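Local structure of 2-keto acid:ferredoxin oxidoreductase subunit alpha (Pyrococcus furiosus, 1YD7) at residues 166-171 with 204-209. The protein probably catalyses, as part of a heterotetramer, the ferredoxin-dependent oxidation of 2-oxoglutarate with CoA to succinyl-CoA and carbon dioxide. Numbering follows the deposited sequence.
Sequences FTIRAF and IEIINR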
# COMPACT_ATOMS: atom_id res chain seq x y z
N PHE A 166 0.71 5.77 -8.39
CA PHE A 166 -0.57 5.20 -8.17
C PHE A 166 -0.77 4.81 -6.69
O PHE A 166 -1.92 4.77 -6.21
CB PHE A 166 -0.80 3.96 -9.05
CG PHE A 166 -0.99 4.25 -10.54
CD1 PHE A 166 -0.57 5.43 -11.13
CD2 PHE A 166 -1.56 3.29 -11.35
CE1 PHE A 166 -0.73 5.63 -12.50
CE2 PHE A 166 -1.71 3.50 -12.71
CZ PHE A 166 -1.30 4.68 -13.28
N THR A 167 0.32 4.49 -5.98
CA THR A 167 0.22 4.17 -4.56
C THR A 167 -0.17 5.45 -3.77
O THR A 167 -1.09 5.41 -2.95
CB THR A 167 1.50 3.47 -4.01
OG1 THR A 167 1.58 2.15 -4.59
CG2 THR A 167 1.44 3.32 -2.49
N ILE A 168 0.49 6.56 -4.05
CA ILE A 168 0.13 7.83 -3.46
C ILE A 168 -1.31 8.23 -3.81
O ILE A 168 -2.07 8.69 -2.93
CB ILE A 168 1.12 8.94 -3.83
CG1 ILE A 168 2.43 8.72 -3.06
CG2 ILE A 168 0.55 10.32 -3.52
CD1 ILE A 168 3.54 9.51 -3.60
N ARG A 169 -1.68 8.06 -5.08
CA ARG A 169 -3.01 8.37 -5.51
C ARG A 169 -4.04 7.48 -4.80
O ARG A 169 -5.12 7.96 -4.47
CB ARG A 169 -3.13 8.31 -7.03
CG ARG A 169 -4.53 8.60 -7.58
CD ARG A 169 -4.51 9.33 -8.95
NE ARG A 169 -3.66 8.68 -9.96
CZ ARG A 169 -2.54 9.21 -10.49
NH1 ARG A 169 -1.88 8.51 -11.40
NH2 ARG A 169 -2.06 10.40 -10.13
N ALA A 170 -3.70 6.21 -4.54
CA ALA A 170 -4.64 5.30 -3.90
C ALA A 170 -4.94 5.73 -2.45
O ALA A 170 -6.07 5.62 -2.03
CB ALA A 170 -4.13 3.89 -3.92
N PHE A 171 -3.93 6.18 -1.71
CA PHE A 171 -4.15 6.69 -0.37
C PHE A 171 -5.00 7.96 -0.45
O PHE A 171 -5.99 8.09 0.28
CB PHE A 171 -2.84 6.92 0.40
CG PHE A 171 -2.26 5.68 0.97
CD1 PHE A 171 -1.22 5.01 0.32
CD2 PHE A 171 -2.76 5.15 2.13
CE1 PHE A 171 -0.72 3.82 0.80
CE2 PHE A 171 -2.24 3.98 2.65
CZ PHE A 171 -1.21 3.30 1.98
N ILE A 204 4.84 16.53 -2.15
CA ILE A 204 3.70 15.62 -2.39
C ILE A 204 2.39 16.12 -1.77
O ILE A 204 2.32 16.40 -0.56
CB ILE A 204 3.99 14.19 -1.85
CG1 ILE A 204 5.40 13.74 -2.25
CG2 ILE A 204 2.97 13.19 -2.39
CD1 ILE A 204 5.85 12.42 -1.66
N GLU A 205 1.36 16.19 -2.60
CA GLU A 205 0.00 16.50 -2.17
C GLU A 205 -0.63 15.27 -1.51
O GLU A 205 -0.91 14.28 -2.18
CB GLU A 205 -0.86 16.96 -3.37
CG GLU A 205 -2.07 17.87 -3.00
CD GLU A 205 -3.47 17.31 -3.35
OE1 GLU A 205 -3.58 16.25 -4.01
OE2 GLU A 205 -4.47 17.96 -2.97
N ILE A 206 -0.85 15.37 -0.20
CA ILE A 206 -1.56 14.34 0.57
C ILE A 206 -2.95 14.84 0.99
O ILE A 206 -3.08 15.91 1.56
CB ILE A 206 -0.76 13.93 1.83
CG1 ILE A 206 0.64 13.42 1.46
CG2 ILE A 206 -1.50 12.88 2.62
CD1 ILE A 206 0.64 12.35 0.43
N ILE A 207 -3.99 14.07 0.67
CA ILE A 207 -5.33 14.31 1.21
C ILE A 207 -5.57 13.43 2.45
O ILE A 207 -5.29 12.23 2.44
CB ILE A 207 -6.43 13.97 0.19
CG1 ILE A 207 -6.25 14.77 -1.10
CG2 ILE A 207 -7.84 14.26 0.78
CD1 ILE A 207 -7.28 14.41 -2.17
N ASN A 208 -6.09 14.04 3.52
CA ASN A 208 -6.49 13.31 4.73
C ASN A 208 -8.01 13.31 4.92
O ASN A 208 -8.69 14.25 4.53
CB ASN A 208 -5.76 13.88 5.93
CG ASN A 208 -4.27 13.60 5.86
OD1 ASN A 208 -3.85 12.44 5.68
ND2 ASN A 208 -3.45 14.65 5.99
N ARG A 209 -8.55 12.22 5.46
CA ARG A 209 -10.02 12.06 5.59
C ARG A 209 -10.67 13.22 6.38
O ARG A 209 -10.07 13.78 7.32
CB ARG A 209 -10.36 10.74 6.30
CG ARG A 209 -9.84 10.71 7.77
CD ARG A 209 -9.92 9.30 8.34
NE ARG A 209 -8.87 8.45 7.78
CZ ARG A 209 -8.57 7.24 8.21
NH1 ARG A 209 -9.22 6.71 9.23
NH2 ARG A 209 -7.59 6.56 7.62
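Ile-168 of helix 160-177 meets Ile-204 and Ile-206 of the extended segment 204-209. The helix packs on the parallel sheet of an alpha/beta thiamine diphosphate-binding-type domain. Segment 204-209, which follows strand 193-198, passes over the helix without forming a regular strand, and no hydrogen bond joins the two segments.

From CB, which points toward the other segment, the side chain of Ile-168 splits into two branches. Ile-168 CG2, anti to the backbone N, lies 3.9 Å from Ile-204 CG2 and 4.4 Å from Ile-206 CD1; it also comes within 4.4 Å of the backbone carbonyl oxygen Glu-205 O. The other branch runs through CG1 and ends in CD1. This Ile-168 CD1 methyl stands 3.9 Å from Ile-204 CG2 and 4.2 Å from Ile-204 CD1. Ile-204 CG2 is thus touched by both methyls of Ile-168, and the two side chains cross at about a right angle.

Isoleucine suits both places. Its beta-branch sends two short apolar arms from one carbon, so Ile-168 can meet two residues of the passing chain, while Ile-204 offers CG2 to both methyls of Ile-168 and brings up CD1 on its longer arm. Ile-206 starts out beside the contact, but its bent outer arm (chi2 -52°) brings CD1 closer to the helix.

Ile-168 also touches Ala-32 of helix 25-36. One turn on, Asn-172 supplies the polar link that the isoleucines cannot, its amide bonding Glu-205 O through ND2 and Ile-207 N through OD1. Further along the same helix, Glu-175 OE2 receives a salt bridge from Arg-209 NH2.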